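Local coordinates for uncharacterized protein (Bacteroides thetaiotaomicron, PDB 4F54), which is of unknown function, belongs to the DUF4136 family and is probably a bacterial lipoprotein in its natural form, at residues 89-94 with 138-143. Numbering follows the deposited sequence.
Sequences VSYIAS and NSFITE
Tyr-91 lays its ring atom CD1 over one face of the Phe-140 ring, displaced toward the rim; CD1 of Tyr-91 lies 3.6 Å from CZ of Phe-140, the two planes inclined at 50°. At the edge of the tyrosine ring, near its plane, sits the side-chain oxygen of Asn-138. The two rings belong to neighbouring antiparallel strands, 85-92 and 139-146, inside the mixed sheet of the DUF4136 domain, with Asn-138 just ahead of the second; Tyr-91 and Phe-140 form a non-hydrogen-bonded pair. With CG anti to the backbone N (chi1 179°), the tyrosine ring runs along the neighbouring strand toward Asn-138, and its hydroxyl OH donates to OD1 of Asn-138 at 2.6 Å, the ring and amide planes almost perpendicular. A leucine at Tyr-91 would probably leave OD1 of Asn-138 without this donor and part of the Phe-140 face uncovered. Val-89 lies on the same face of the sheet as Tyr-91 and Phe-140: its CG1 lies 4.2 Å from CD2 of Phe-140 and also packs beside Thr-142, whose OG1 is hydrogen-bonded to Tyr-65 of helix 56-70. N of Ser-90 donates to O of Ile-141 (2.9 Å), and N of Ile-141 returns a bond to O of Ser-90. A water donates to Ile-141 O while also hydrogen-bonding Ser-90 OG at 2.7 Å.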
loop_
_atom_site.group_PDB
_atom_site.type_symbol
_atom_site.label_atom_id
_atom_site.label_comp_id
_atom_site.label_asym_id
_atom_site.label_seq_id
_atom_site.Cartn_x
_atom_site.Cartn_y
_atom_site.Cartn_z
ATOM N N VAL A 89 -0.960 -3.987 -0.522
ATOM C CA VAL A 89 -0.405 -3.427 -1.775
ATOM C C VAL A 89 -1.421 -3.718 -2.878
ATOM O O VAL A 89 -1.934 -4.842 -2.990
ATOM C CB VAL A 89 0.961 -4.044 -2.164
ATOM C CG1 VAL A 89 1.531 -3.389 -3.432
ATOM C CG2 VAL A 89 2.013 -3.933 -1.015
ATOM N N SER A 90 -1.695 -2.722 -3.705
ATOM C CA SER A 90 -2.570 -2.859 -4.873
ATOM C C SER A 90 -1.948 -2.239 -6.135
ATOM O O SER A 90 -1.286 -1.202 -6.070
ATOM C CB SER A 90 -3.922 -2.195 -4.656
ATOM O OG SER A 90 -4.541 -2.670 -3.463
ATOM N N TYR A 91 -2.117 -2.946 -7.246
ATOM C CA TYR A 91 -1.767 -2.475 -8.575
ATOM C C TYR A 91 -3.029 -2.016 -9.335
ATOM O O TYR A 91 -3.954 -2.796 -9.470
ATOM C CB TYR A 91 -1.102 -3.594 -9.331
ATOM C CG TYR A 91 -0.699 -3.258 -10.732
ATOM C CD1 TYR A 91 0.301 -2.307 -10.978
ATOM C CD2 TYR A 91 -1.261 -3.897 -11.838
ATOM C CE1 TYR A 91 0.729 -2.010 -12.281
ATOM C CE2 TYR A 91 -0.853 -3.588 -13.143
ATOM C CZ TYR A 91 0.127 -2.613 -13.371
ATOM O OH TYR A 91 0.534 -2.318 -14.683
ATOM N N ILE A 92 -3.004 -0.783 -9.843
ATOM C CA ILE A 92 -4.108 -0.217 -10.566
ATOM C C ILE A 92 -3.921 -0.508 -12.044
ATOM O O ILE A 92 -3.032 0.077 -12.683
ATOM C CB ILE A 92 -4.251 1.317 -10.294
ATOM C CG1 ILE A 92 -4.211 1.618 -8.762
ATOM C CG2 ILE A 92 -5.475 1.865 -11.065
ATOM C CD1 ILE A 92 -4.128 3.112 -8.456
ATOM N N ALA A 93 -4.759 -1.403 -12.565
ATOM C CA ALA A 93 -4.780 -1.796 -14.000
ATOM C C ALA A 93 -5.915 -1.110 -14.757
ATOM O O ALA A 93 -5.908 -1.052 -15.993
ATOM C CB ALA A 93 -4.891 -3.310 -14.149
ATOM N N SER A 94 -6.908 -0.617 -14.017
ATOM C CA SER A 94 -8.076 0.079 -14.587
ATOM C C SER A 94 -8.567 1.132 -13.593
ATOM O O SER A 94 -8.631 0.881 -12.377
ATOM C CB SER A 94 -9.252 -0.872 -14.753
ATOM O OG SER A 94 -10.393 -0.198 -15.369
ATOM N N ASN A 138 -1.213 1.508 -14.235
ATOM C CA ASN A 138 0.200 1.156 -14.085
ATOM C C ASN A 138 0.819 1.869 -12.875
ATOM O O ASN A 138 1.880 2.487 -12.979
ATOM C CB ASN A 138 0.965 1.450 -15.363
ATOM C CG ASN A 138 2.268 0.686 -15.436
ATOM O OD1 ASN A 138 2.372 -0.432 -14.948
ATOM N ND2 ASN A 138 3.323 1.314 -16.014
ATOM N N SER A 139 0.084 1.875 -11.778
ATOM C CA SER A 139 0.455 2.594 -10.560
ATOM C C SER A 139 0.132 1.709 -9.357
ATOM O O SER A 139 -0.617 0.766 -9.459
ATOM C CB SER A 139 -0.358 3.881 -10.496
ATOM O OG SER A 139 -0.048 4.751 -11.582
ATOM N N PHE A 140 0.766 1.996 -8.223
ATOM C CA PHE A 140 0.577 1.216 -6.985
ATOM C C PHE A 140 0.082 2.091 -5.846
ATOM O O PHE A 140 0.610 3.147 -5.630
ATOM C CB PHE A 140 1.840 0.510 -6.519
ATOM C CG PHE A 140 2.412 -0.507 -7.505
ATOM C CD1 PHE A 140 3.243 -0.114 -8.554
ATOM C CD2 PHE A 140 2.180 -1.873 -7.321
ATOM C CE1 PHE A 140 3.787 -1.078 -9.422
ATOM C CE2 PHE A 140 2.705 -2.827 -8.192
ATOM C CZ PHE A 140 3.500 -2.422 -9.251
ATOM N N ILE A 141 -0.901 1.573 -5.085
ATOM C CA ILE A 141 -1.353 2.185 -3.796
ATOM C C ILE A 141 -1.034 1.168 -2.713
ATOM O O ILE A 141 -1.472 0.027 -2.798
ATOM C CB ILE A 141 -2.877 2.480 -3.726
ATOM C CG1 ILE A 141 -3.268 3.705 -4.531
ATOM C CG2 ILE A 141 -3.368 2.735 -2.274
ATOM C CD1 ILE A 141 -2.797 5.032 -3.922
ATOM N N THR A 142 -0.276 1.601 -1.713
ATOM C CA THR A 142 0.164 0.796 -0.591
ATOM C C THR A 142 -0.271 1.511 0.664
ATOM O O THR A 142 -0.082 2.709 0.815
ATOM C CB THR A 142 1.664 0.573 -0.612
ATOM O OG1 THR A 142 1.991 -0.086 -1.836
ATOM C CG2 THR A 142 2.161 -0.225 0.667
ATOM N N GLU A 143 -0.865 0.763 1.574
ATOM C CA GLU A 143 -1.327 1.276 2.888
ATOM C C GLU A 143 -0.783 0.380 4.005
ATOM O O GLU A 143 -0.794 -0.863 3.914
ATOM C CB GLU A 143 -2.857 1.354 2.952
ATOM C CG GLU A 143 -3.433 2.373 1.975
ATOM C CD GLU A 143 -4.963 2.272 1.895
ATOM O OE1 GLU A 143 -5.492 1.159 1.730
ATOM O OE2 GLU A 143 -5.656 3.310 2.025
HETATM O O HOH W 1 -3.545 -1.236 -1.355
#